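Local coordinates for putative capsid protein of prophage (Escherichia coli CFT073, PDB 3BQW) that is probably the major capsid protein of a prophage, with copies expected to assemble into the phage head shell, as in related tailed phages, at residues F35-A40 with N288-V293; E56-A61 with P337-I342. All coordinates share one frame; numbering follows the deposited sequence.

Contact 1 (F35-A40 with N288-V293)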
loop_
_atom_site.group_PDB
_atom_site.type_symbol
_atom_site.label_atom_id
_atom_site.label_comp_id
_atom_site.label_asym_id
_atom_site.label_seq_id
_atom_site.Cartn_x
_atom_site.Cartn_y
_atom_site.Cartn_z
ATOM N N PHE A 35 6.664 -0.948 -6.339
ATOM C CA PHE A 35 7.596 0.126 -6.041
ATOM C C PHE A 35 8.182 0.090 -4.624
ATOM O O PHE A 35 9.140 0.808 -4.341
ATOM C CB PHE A 35 6.907 1.492 -6.327
ATOM C CG PHE A 35 6.409 1.636 -7.742
ATOM C CD1 PHE A 35 7.282 1.464 -8.823
ATOM C CD2 PHE A 35 5.093 1.976 -8.000
ATOM C CE1 PHE A 35 6.842 1.583 -10.131
ATOM C CE2 PHE A 35 4.639 2.107 -9.310
ATOM C CZ PHE A 35 5.515 1.916 -10.382
ATOM N N PHE A 36 7.600 -0.723 -3.740
ATOM C CA PHE A 36 8.065 -0.862 -2.362
ATOM C C PHE A 36 8.055 -2.320 -1.912
ATOM O O PHE A 36 7.578 -2.630 -0.807
ATOM C CB PHE A 36 7.195 -0.042 -1.410
ATOM C CG PHE A 36 7.053 1.400 -1.793
ATOM C CD1 PHE A 36 7.901 2.358 -1.275
ATOM C CD2 PHE A 36 6.046 1.800 -2.680
ATOM C CE1 PHE A 36 7.755 3.695 -1.643
ATOM C CE2 PHE A 36 5.908 3.108 -3.053
ATOM C CZ PHE A 36 6.761 4.068 -2.537
ATOM N N PRO A 37 8.560 -3.235 -2.768
ATOM C CA PRO A 37 8.372 -4.669 -2.523
ATOM C C PRO A 37 9.277 -5.283 -1.457
ATOM O O PRO A 37 8.952 -6.345 -0.904
ATOM C CB PRO A 37 8.696 -5.296 -3.889
ATOM C CG PRO A 37 9.712 -4.394 -4.454
ATOM C CD PRO A 37 9.313 -3.002 -4.011
ATOM N N ASN A 38 10.420 -4.649 -1.199
ATOM C CA ASN A 38 11.348 -5.128 -0.184
ATOM C C ASN A 38 10.895 -4.761 1.226
ATOM O O ASN A 38 9.934 -3.979 1.427
ATOM C CB ASN A 38 12.744 -4.579 -0.456
ATOM C CG ASN A 38 13.257 -4.979 -1.837
ATOM O OD1 ASN A 38 13.665 -4.148 -2.640
ATOM N ND2 ASN A 38 13.160 -6.238 -2.129
ATOM N N VAL A 39 11.577 -5.360 2.194
ATOM C CA VAL A 39 11.241 -5.209 3.589
ATOM C C VAL A 39 12.514 -5.039 4.392
ATOM O O VAL A 39 13.577 -5.616 4.063
ATOM C CB VAL A 39 10.409 -6.414 4.128
ATOM C CG1 VAL A 39 10.375 -6.429 5.689
ATOM C CG2 VAL A 39 8.987 -6.400 3.525
ATOM N N ALA A 40 12.415 -4.189 5.408
ATOM C CA ALA A 40 13.431 -4.090 6.417
ATOM C C ALA A 40 12.713 -3.940 7.747
ATOM O O ALA A 40 11.837 -3.081 7.892
ATOM C CB ALA A 40 14.395 -2.907 6.147
ATOM N N ASN A 288 11.794 -1.372 -12.132
ATOM C CA ASN A 288 13.114 -1.577 -11.530
ATOM C C ASN A 288 13.403 -0.634 -10.345
ATOM O O ASN A 288 14.390 -0.817 -9.651
ATOM C CB ASN A 288 14.202 -1.382 -12.590
ATOM C CG ASN A 288 14.029 -2.307 -13.780
ATOM O OD1 ASN A 288 13.704 -1.861 -14.899
ATOM N ND2 ASN A 288 14.259 -3.608 -13.558
ATOM N N ASN A 289 12.570 0.392 -10.151
ATOM C CA ASN A 289 12.780 1.428 -9.116
ATOM C C ASN A 289 12.112 0.945 -7.811
ATOM O O ASN A 289 11.005 1.378 -7.429
ATOM C CB ASN A 289 12.202 2.767 -9.607
ATOM C CG ASN A 289 12.500 3.945 -8.678
ATOM O OD1 ASN A 289 13.537 4.001 -8.007
ATOM N ND2 ASN A 289 11.593 4.904 -8.654
ATOM N N LYS A 290 12.760 -0.009 -7.168
ATOM C CA LYS A 290 12.137 -0.712 -6.032
ATOM C C LYS A 290 12.743 -0.285 -4.730
ATOM O O LYS A 290 13.916 -0.491 -4.515
ATOM C CB LYS A 290 12.315 -2.228 -6.118
ATOM C CG LYS A 290 11.754 -2.880 -7.364
ATOM C CD LYS A 290 12.598 -4.094 -7.631
ATOM C CE LYS A 290 12.006 -4.986 -8.649
ATOM N NZ LYS A 290 13.083 -5.810 -9.262
ATOM N N GLY A 291 11.915 0.287 -3.871
ATOM C CA GLY A 291 12.275 0.599 -2.498
ATOM C C GLY A 291 11.699 -0.433 -1.560
ATOM O O GLY A 291 11.637 -1.616 -1.880
ATOM N N LEU A 292 11.282 -0.001 -0.376
ATOM C CA LEU A 292 10.896 -0.965 0.659
ATOM C C LEU A 292 9.788 -0.459 1.541
ATOM O O LEU A 292 9.404 0.704 1.482
ATOM C CB LEU A 292 12.112 -1.353 1.529
ATOM C CG LEU A 292 12.664 -0.232 2.433
ATOM C CD1 LEU A 292 13.315 -0.758 3.656
ATOM C CD2 LEU A 292 13.636 0.613 1.648
ATOM N N VAL A 293 9.239 -1.374 2.336
ATOM C CA VAL A 293 8.431 -0.995 3.486
ATOM C C VAL A 293 9.320 -1.285 4.671
ATOM O O VAL A 293 9.784 -2.409 4.868
ATOM C CB VAL A 293 7.034 -1.708 3.564
ATOM C CG1 VAL A 293 6.246 -1.231 4.798
ATOM C CG2 VAL A 293 6.214 -1.419 2.304
HETATM O O HOH W 1 10.507 3.148 -5.200
#
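Backbone bonding joins Phe-35 to Gly-291 and Asn-38 to Val-293, a compact example of two distant segments of one chain converging into a parallel pair. Gly-291 N donates to Phe-35 O at 2.9 Å. Farther along, Val-293 spends both its polar backbone atoms on the residues flanking Val-39: its N meets Asn-38 O at 2.8 Å, and its O accepts from Ala-40 N at 3.2 Å. Between these bonds, Asn-38 N to Gly-291 O is weak (3.3 Å).

One ordered water adds a polar link, donating to Phe-35 O at 2.8 Å and to Asn-289 O at 2.9 Å. Phe-35 O is therefore gripped twice where the preceding helix ends.

Side chains pack on two faces. Leu-292 holds CG between its backbone N and carbonyl carbon (chi1 68°), which brings CD1 tightly against Ala-40 CB at 3.5 Å. On the other face Val-293 CG2 packs beside Phe-36 CB, while the Phe-36 ring turns its edge, at CD1, to Leu-292 O at 3.5 Å. The ring of Pro-37 crosses the start of the Lys-290 chain at about a right angle. Beyond the pair, Phe-36 and Val-293 press on helix 113-146, and Phe-35 meets Phe-345 edge-to-face.

The arrangement is a parallel beta ladder between strands 38-41 and 292-295, in a mixed sheet packed against a long helix, consistent with the spine helix and P-domain of an HK97-type capsid fold.

Contact 2 (E56-A61 with P337-I342)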
loop_
_atom_site.group_PDB
_atom_site.type_symbol
_atom_site.label_atom_id
_atom_site.label_comp_id
_atom_site.label_asym_id
_atom_site.label_seq_id
_atom_site.Cartn_x
_atom_site.Cartn_y
_atom_site.Cartn_z
ATOM N N GLU A 56 21.049 2.004 -2.524
ATOM C CA GLU A 56 20.253 2.580 -3.623
ATOM C C GLU A 56 18.828 3.009 -3.263
ATOM O O GLU A 56 18.089 3.458 -4.131
ATOM C CB GLU A 56 20.256 1.646 -4.862
ATOM C CG GLU A 56 19.792 0.172 -4.630
ATOM C CD GLU A 56 18.276 -0.038 -4.766
ATOM O OE1 GLU A 56 17.669 0.560 -5.686
ATOM O OE2 GLU A 56 17.710 -0.831 -3.963
ATOM N N VAL A 57 18.435 2.900 -1.998
ATOM C CA VAL A 57 17.182 3.496 -1.563
ATOM C C VAL A 57 17.409 4.850 -0.853
ATOM O O VAL A 57 18.534 5.211 -0.527
ATOM C CB VAL A 57 16.330 2.518 -0.747
ATOM C CG1 VAL A 57 16.343 1.142 -1.418
ATOM C CG2 VAL A 57 16.794 2.437 0.688
ATOM N N THR A 58 16.328 5.610 -0.676
ATOM C CA THR A 58 16.386 6.966 -0.097
ATOM C C THR A 58 16.741 6.897 1.389
ATOM O O THR A 58 16.157 6.117 2.142
ATOM C CB THR A 58 15.033 7.696 -0.287
ATOM O OG1 THR A 58 14.697 7.679 -1.670
ATOM C CG2 THR A 58 15.086 9.118 0.161
ATOM N N MET A 59 17.686 7.720 1.827
ATOM C CA MET A 59 18.177 7.560 3.205
ATOM C C MET A 59 17.942 8.760 4.112
ATOM O O MET A 59 18.375 8.763 5.260
ATOM C CB MET A 59 19.642 7.125 3.192
ATOM C CG MET A 59 19.763 5.619 2.944
ATOM S SD MET A 59 21.467 5.169 2.875
ATOM C CE MET A 59 21.465 3.687 3.862
ATOM N N SER A 60 17.223 9.751 3.601
ATOM C CA SER A 60 16.668 10.778 4.452
ATOM C C SER A 60 15.383 11.322 3.871
ATOM O O SER A 60 15.089 11.142 2.694
ATOM C CB SER A 60 17.684 11.903 4.694
ATOM O OG SER A 60 17.987 12.598 3.516
ATOM N N ALA A 61 14.613 11.983 4.727
ATOM C CA ALA A 61 13.405 12.690 4.318
ATOM C C ALA A 61 13.321 13.980 5.116
ATOM O O ALA A 61 13.931 14.113 6.176
ATOM C CB ALA A 61 12.148 11.825 4.548
ATOM N N PRO A 337 6.552 3.028 3.995
ATOM C CA PRO A 337 7.187 2.906 2.686
ATOM C C PRO A 337 8.353 3.891 2.499
ATOM O O PRO A 337 8.274 5.047 2.907
ATOM C CB PRO A 337 6.054 3.194 1.691
ATOM C CG PRO A 337 4.835 3.187 2.461
ATOM C CD PRO A 337 5.126 3.365 3.888
ATOM N N VAL A 338 9.445 3.387 1.940
ATOM C CA VAL A 338 10.609 4.191 1.653
ATOM C C VAL A 338 10.960 3.951 0.188
ATOM O O VAL A 338 11.245 2.814 -0.181
ATOM C CB VAL A 338 11.812 3.812 2.545
ATOM C CG1 VAL A 338 13.006 4.673 2.190
ATOM C CG2 VAL A 338 11.440 3.968 4.036
ATOM N N PRO A 339 10.943 5.010 -0.629
ATOM C CA PRO A 339 11.168 4.815 -2.060
ATOM C C PRO A 339 12.626 4.633 -2.368
ATOM O O PRO A 339 13.477 5.012 -1.565
ATOM C CB PRO A 339 10.645 6.111 -2.679
ATOM C CG PRO A 339 10.934 7.152 -1.642
ATOM C CD PRO A 339 10.704 6.438 -0.304
ATOM N N ALA A 340 12.913 4.038 -3.521
ATOM C CA ALA A 340 14.261 3.986 -4.023
ATOM C C ALA A 340 14.550 5.401 -4.505
ATOM O O ALA A 340 15.189 6.143 -3.785
ATOM C CB ALA A 340 14.434 2.933 -5.122
ATOM N N ASP A 341 14.039 5.800 -5.666
ATOM C CA ASP A 341 14.266 7.142 -6.213
ATOM C C ASP A 341 12.923 7.797 -6.609
ATOM O O ASP A 341 12.319 7.421 -7.617
ATOM C CB ASP A 341 15.217 7.051 -7.409
ATOM C CG ASP A 341 15.653 8.399 -7.939
ATOM O OD1 ASP A 341 15.170 9.450 -7.489
ATOM O OD2 ASP A 341 16.526 8.411 -8.826
ATOM N N ILE A 342 12.474 8.773 -5.812
ATOM C CA ILE A 342 11.179 9.444 -6.030
ATOM C C ILE A 342 11.147 10.226 -7.353
ATOM O O ILE A 342 10.082 10.514 -7.896
ATOM C CB ILE A 342 10.813 10.384 -4.814
ATOM C CG1 ILE A 342 9.292 10.577 -4.685
ATOM C CG2 ILE A 342 11.613 11.731 -4.848
ATOM C CD1 ILE A 342 8.530 9.322 -4.131
HETATM O O HOH W 2 14.033 9.521 -3.389
#
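Val-338 meets Thr-58 at the end of strand 327-338, where CG1 touches Thr-58 O at 3.5 Å. With CG1 anti to its own backbone N (chi1 179°), the valine sends this methyl toward the loop, while its side chain also packs on Leu-292 and Ala-294 of the adjoining strand.

Pro-339 supplies the central acceptor. Its O takes the backbone N-H of Thr-58 at 3.0 Å in a nearly straight bond (165° at the hydrogen) lying in the carbonyl plane. The hydroxyl OG1 of Thr-58 stands 2.9 Å from the same oxygen, and Val-57 CB lies beside Pro-339 O.

Ala-340 brings a second carbonyl oxygen within 2.7 Å of Thr-58 OG1. Thr-58 keeps OG1 beside its backbone N (chi1 -55°), which turns the hydroxyl to the same turning chain that the N-H meets. On the Glu-56 side, Ala-340 CB rests 3.8 Å from Glu-56 O.

Asp-341 turns its carboxylate to Arg-343 in a salt bridge. Ile-342 closes the series through solvent: its N donates to a water that in turn donates a hydrogen bond to Thr-58 OG1 at 2.6 Å.

Thr-58 thus donates its main-chain N-H to Pro-339 O and places its hydroxyl close to the carbonyl oxygens of Pro-339 and Ala-340. The arrangement ties the loop before strand 61-67 to the chain leaving strand 327-338, probably where the P-domain of an HK97-type fold meets the extended hairpin of strands 61-67 and 70-79.

How the contacts relate
Both contacts use one mixed sheet, in which strands 292-295 and 327-338 are antiparallel neighbours, and their centres lie about 9 Å apart. Both are partly buried, but contact 1 is nearer the centre of the chain and buries almost twice the area. It rests on repeated backbone bonding that leads into a parallel strand pair and on aromatic packing toward helix 113-146, whereas contact 2 concentrates its polar bonds on one threonine meeting a turning chain. They are joined directly: Leu-292 O probably accepts from Val-338 N at 2.7 Å, and Asn-289 ND2 probably donates to Asp-341 O at 2.8 Å. The second segments thus connect the two contacts.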